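Side-chain contacts in tyrosine phosphatase (Orf virus, PDB 5NCR), which acts as a homodimeric tyrosine phosphatase of triple substrate specificity, probably also removing phosphate from phosphoserine in proteins and probably countering the host's interferon signalling: residues Tyr152-Arg155 against Asp156-Ala160; Ala122-Gly125 against Tyr126-Lys130. The protein carries 2 engineered substitutions. All coordinates share one frame; numbering follows the deposited sequence.

Contact 1 of 2, residues Tyr152-Arg155 against Asp156-Ala160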
loop_
_atom_site.group_PDB
_atom_site.type_symbol
_atom_site.label_atom_id
_atom_site.label_comp_id
_atom_site.label_asym_id
_atom_site.label_seq_id
_atom_site.Cartn_x
_atom_site.Cartn_y
_atom_site.Cartn_z
ATOM N N TYR B 152 7.389 -3.099 6.254
ATOM C CA TYR B 152 6.749 -4.307 6.800
ATOM C C TYR B 152 7.753 -5.424 7.050
ATOM O O TYR B 152 7.590 -6.174 7.999
ATOM C CB TYR B 152 5.559 -4.750 5.959
ATOM C CG TYR B 152 4.337 -3.931 6.318
ATOM C CD1 TYR B 152 3.747 -4.036 7.576
ATOM C CD2 TYR B 152 3.813 -2.998 5.430
ATOM C CE1 TYR B 152 2.667 -3.237 7.941
ATOM C CE2 TYR B 152 2.723 -2.202 5.781
ATOM C CZ TYR B 152 2.145 -2.334 7.040
ATOM O OH TYR B 152 1.101 -1.541 7.452
ATOM N N GLU B 153 8.844 -5.459 6.266
ATOM C CA GLU B 153 9.903 -6.453 6.445
ATOM C C GLU B 153 10.618 -6.226 7.789
ATOM O O GLU B 153 10.766 -7.177 8.571
ATOM C CB GLU B 153 10.874 -6.376 5.261
ATOM C CG GLU B 153 11.922 -7.477 5.169
ATOM C CD GLU B 153 12.526 -7.596 3.775
ATOM O OE1 GLU B 153 13.772 -7.695 3.681
ATOM O OE2 GLU B 153 11.761 -7.573 2.778
ATOM N N ILE B 154 11.005 -4.967 8.093
ATOM C CA ILE B 154 11.697 -4.610 9.337
ATOM C C ILE B 154 10.732 -4.720 10.512
ATOM O O ILE B 154 11.116 -5.264 11.551
ATOM C CB ILE B 154 12.432 -3.220 9.253
ATOM C CG1 ILE B 154 13.485 -3.250 8.124
ATOM C CG2 ILE B 154 13.085 -2.863 10.633
ATOM C CD1 ILE B 154 14.010 -1.872 7.661
ATOM N N ARG B 155 9.481 -4.243 10.341
ATOM C CA ARG B 155 8.468 -4.332 11.396
ATOM C C ARG B 155 8.164 -5.796 11.753
ATOM O O ARG B 155 7.894 -6.088 12.913
ATOM C CB ARG B 155 7.171 -3.611 11.026
ATOM C CG ARG B 155 6.362 -3.173 12.228
ATOM C CD ARG B 155 5.128 -2.429 11.790
ATOM N NE ARG B 155 4.374 -1.900 12.930
ATOM C CZ ARG B 155 3.412 -2.556 13.577
ATOM N NH1 ARG B 155 3.063 -3.782 13.200
ATOM N NH2 ARG B 155 2.772 -1.979 14.591
ATOM N N ASP B 156 8.242 -6.708 10.784
ATOM C CA ASP B 156 8.024 -8.130 11.048
ATOM C C ASP B 156 9.114 -8.658 12.005
ATOM O O ASP B 156 8.802 -9.460 12.884
ATOM C CB ASP B 156 8.021 -8.945 9.734
ATOM C CG ASP B 156 7.687 -10.426 9.890
ATOM O OD1 ASP B 156 7.009 -10.778 10.886
ATOM O OD2 ASP B 156 8.121 -11.237 9.018
ATOM N N LEU B 157 10.378 -8.202 11.828
ATOM C CA LEU B 157 11.505 -8.651 12.662
ATOM C C LEU B 157 11.499 -8.029 14.049
ATOM O O LEU B 157 11.961 -8.657 14.997
ATOM C CB LEU B 157 12.860 -8.326 11.988
ATOM C CG LEU B 157 13.160 -8.923 10.611
ATOM C CD1 LEU B 157 14.403 -8.306 10.032
ATOM C CD2 LEU B 157 13.299 -10.423 10.660
ATOM N N ARG B 158 11.017 -6.795 14.163
ATOM C CA ARG B 158 11.115 -5.989 15.374
ATOM C C ARG B 158 9.824 -5.799 16.155
ATOM O O ARG B 158 9.877 -5.353 17.304
ATOM C CB ARG B 158 11.738 -4.638 15.008
ATOM C CG ARG B 158 13.186 -4.881 14.610
ATOM C CD ARG B 158 14.033 -3.665 14.498
ATOM N NE ARG B 158 14.140 -2.885 15.731
ATOM C CZ ARG B 158 14.959 -3.129 16.749
ATOM N NH1 ARG B 158 15.719 -4.223 16.758
ATOM N NH2 ARG B 158 14.999 -2.304 17.785
ATOM N N GLY B 159 8.687 -6.110 15.537
ATOM C CA GLY B 159 7.371 -5.987 16.163
ATOM C C GLY B 159 6.859 -4.569 16.140
ATOM O O GLY B 159 5.720 -4.330 15.739
ATOM N N ALA B 160 7.675 -3.624 16.641
ATOM C CA ALA B 160 7.370 -2.203 16.633
ATOM C C ALA B 160 8.492 -1.538 15.894
ATOM O O ALA B 160 9.671 -1.778 16.204
ATOM C CB ALA B 160 7.293 -1.665 18.041
#
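Arg155 turns a face of its guanidinium to the carbonyl oxygen of Gly159. Its CB lies beside Asp156 N, the next amide of the helix. From there chi1 (-156°) sets CG trans to the backbone N, and the chain runs extended as far as NE. CG meets Gly159 O at 3.8 Å, and the guanidinium has that same oxygen over its centre, 3.6 Å from CZ. At the tip, NH1 and NH2 lie 3.7 and 3.9 Å from Gly159 O. An oxygen above the plane is probably drawn by the positive charge and uses none of the N-H groups; NE forms a salt bridge with Glu163.

This is the last turn of helix 140-158, and the chain leaves the helix at Gly159, just after its last residue. Gly159 has a positive phi of 80°, which a residue without a CB adopts at little cost, and its N still gives a 2.7 Å hydrogen bond to Arg155 O. One step back, Ile154 O receives Arg158 N at 3.0 Å, in the carbonyl plane, and also takes a weak bond from Leu157 N, which is shared weakly with Glu153 O.

Arg158 begins beside Ile154 O, with CB 3.6 Å from it. Its CD comes alongside Ile154 CG2 at 4.1 Å, the two side chains pointing the same way, so the aliphatic shaft suits an apolar neighbour. A bend at chi3 (60°) then redirects the buried guanidinium, whose NH1 binds Thr29 OG1 and Gly27 O while NH2 binds Gly115 O. On another side of the helix, Tyr152 bonds through OH to Cys15 O and makes a cation-pi contact with Arg14 of the second subunit.

Contact 2 of 2, residues Ala122-Gly125 against Tyr126-Lys130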
loop_
_atom_site.group_PDB
_atom_site.type_symbol
_atom_site.label_atom_id
_atom_site.label_comp_id
_atom_site.label_asym_id
_atom_site.label_seq_id
_atom_site.Cartn_x
_atom_site.Cartn_y
_atom_site.Cartn_z
ATOM N N ALA B 122 15.935 6.613 11.387
ATOM C CA ALA B 122 17.306 6.616 10.858
ATOM C C ALA B 122 17.540 5.338 10.041
ATOM O O ALA B 122 18.045 5.411 8.916
ATOM C CB ALA B 122 18.292 6.674 12.011
ATOM N N ALA B 123 17.110 4.185 10.598
ATOM C CA ALA B 123 17.205 2.869 9.977
ATOM C C ALA B 123 16.448 2.843 8.614
ATOM O O ALA B 123 17.004 2.413 7.616
ATOM C CB ALA B 123 16.627 1.828 10.916
ATOM N N MET B 124 15.207 3.329 8.586
ATOM C CA MET B 124 14.377 3.404 7.379
ATOM C C MET B 124 15.030 4.296 6.349
ATOM O O MET B 124 15.159 3.896 5.186
ATOM C CB MET B 124 12.971 3.928 7.720
ATOM C CG MET B 124 11.958 3.689 6.605
ATOM S SD MET B 124 11.649 1.910 6.301
ATOM C CE MET B 124 11.001 2.007 4.612
ATOM N N GLY B 125 15.482 5.481 6.790
ATOM C CA GLY B 125 16.160 6.417 5.903
ATOM C C GLY B 125 17.388 5.799 5.266
ATOM O O GLY B 125 17.566 5.880 4.052
ATOM N N TYR B 126 18.219 5.145 6.074
ATOM C CA TYR B 126 19.452 4.527 5.593
ATOM C C TYR B 126 19.218 3.361 4.605
ATOM O O TYR B 126 19.924 3.257 3.601
ATOM C CB TYR B 126 20.334 4.116 6.766
ATOM C CG TYR B 126 21.592 3.409 6.314
ATOM C CD1 TYR B 126 22.503 4.035 5.477
ATOM C CD2 TYR B 126 21.817 2.078 6.634
ATOM C CE1 TYR B 126 23.625 3.362 4.995
ATOM C CE2 TYR B 126 22.965 1.411 6.202
ATOM C CZ TYR B 126 23.860 2.051 5.374
ATOM O OH TYR B 126 24.961 1.367 4.917
ATOM N N VAL B 127 18.229 2.517 4.883
ATOM C CA VAL B 127 17.850 1.406 4.012
ATOM C C VAL B 127 17.332 1.955 2.660
ATOM O O VAL B 127 17.699 1.430 1.612
ATOM C CB VAL B 127 16.865 0.442 4.715
ATOM C CG1 VAL B 127 16.310 -0.576 3.720
ATOM C CG2 VAL B 127 17.562 -0.285 5.886
ATOM N N MET B 128 16.547 3.034 2.693
ATOM C CA MET B 128 16.024 3.701 1.481
ATOM C C MET B 128 17.175 4.308 0.695
ATOM O O MET B 128 17.304 4.050 -0.506
ATOM C CB MET B 128 14.985 4.796 1.824
ATOM C CG MET B 128 13.633 4.251 2.293
ATOM S SD MET B 128 12.788 3.100 1.149
ATOM C CE MET B 128 12.528 4.165 -0.331
ATOM N N HIS B 129 18.069 5.026 1.393
ATOM C CA HIS B 129 19.258 5.634 0.806
ATOM C C HIS B 129 20.155 4.590 0.141
ATOM O O HIS B 129 20.630 4.817 -0.970
ATOM C CB HIS B 129 20.062 6.370 1.875
ATOM C CG HIS B 129 21.298 7.007 1.335
ATOM N ND1 HIS B 129 22.552 6.451 1.554
ATOM C CD2 HIS B 129 21.433 8.112 0.571
ATOM C CE1 HIS B 129 23.405 7.259 0.948
ATOM N NE2 HIS B 129 22.780 8.267 0.347
ATOM N N LYS B 130 20.390 3.462 0.822
ATOM C CA LYS B 130 21.238 2.397 0.309
ATOM C C LYS B 130 20.662 1.800 -0.976
ATOM O O LYS B 130 21.394 1.615 -1.939
ATOM C CB LYS B 130 21.476 1.342 1.401
ATOM C CG LYS B 130 22.366 0.204 0.953
ATOM C CD LYS B 130 22.910 -0.605 2.098
ATOM C CE LYS B 130 23.555 -1.881 1.557
ATOM N NZ LYS B 130 22.566 -2.850 0.988
#
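Met124 lays its methyl beside the thioether of Met128, one turn further along the helix, with CE 4.0 Å from SD. The two side chains run next to each other and point the same way, yet they reach this position by different routes. Met124 has CG trans to the backbone N and bends at chi2 (65°), so that the last bond, from SD to CE, carries the methyl to Met128. Met128 instead has CG beside its own backbone N, at 3.3 Å from Met124 O, and folds at both chi2 and chi3. Flexible, unbranched and apolar, methionine can fit its end to irregular surroundings: Met124 also packs on Phe147, Leu162 and Leu171, and Met128 on Tyr146 and Phe175.

The segments belong to helix 118-134, which in the tyrosine phosphatase fold follows the phosphate-binding P-loop. Helices 90-103, 140-158 and 165-177 pack against it. Its backbone is regular: Tyr126 N bonds to Ala122 O at 2.9 Å, Val127 N to Ala123 O at 3.0 Å, Met128 N to Met124 O, and His129 N to Gly125 O at 2.8 Å. These bonds satisfy the carbonyls of a buried turn.

Ala122, Ala123 and Gly125 are small; the alanines fit close against Leu94 of helix 90-103 and Leu31 respectively, whereas Tyr126 and Val127 are larger. Tyr126 rests its CB 3.4 Å from Ala122 O, while chi1 of 177° carries the ring away from the preceding turn to Leu98 and Glu102. Branched Val127 places CG2 against Ala123 O at 3.3 Å and reaches Tyr146 and Thr150 of helix 140-158. His129, with CB close to Gly125 O, touches Val95 and Phe175.

In the fold
The two contacts lie on successive helices, 118-134 and 140-158, with their centres about 15 Å apart, and they meet where Ile154 CD1 packs on Val127 CG2 at 4.3 Å. Contact 2 is the more central, about 6 Å from the centre of the chain; contact 1 lies about 12 Å out. Both relate to the phosphate-binding loop, which in this family joins strand 108-111 to helix 118-134: contact 2 continues the helix that leaves it, while Arg158 of contact 1 hydrogen-bonds to the carbonyl oxygen of Gly115 in that loop. Contact 1 takes part in the dimer interface through Tyr152, which bonds to Cys15, the residue of the interchain disulfide; contact 2 touches no other subunit.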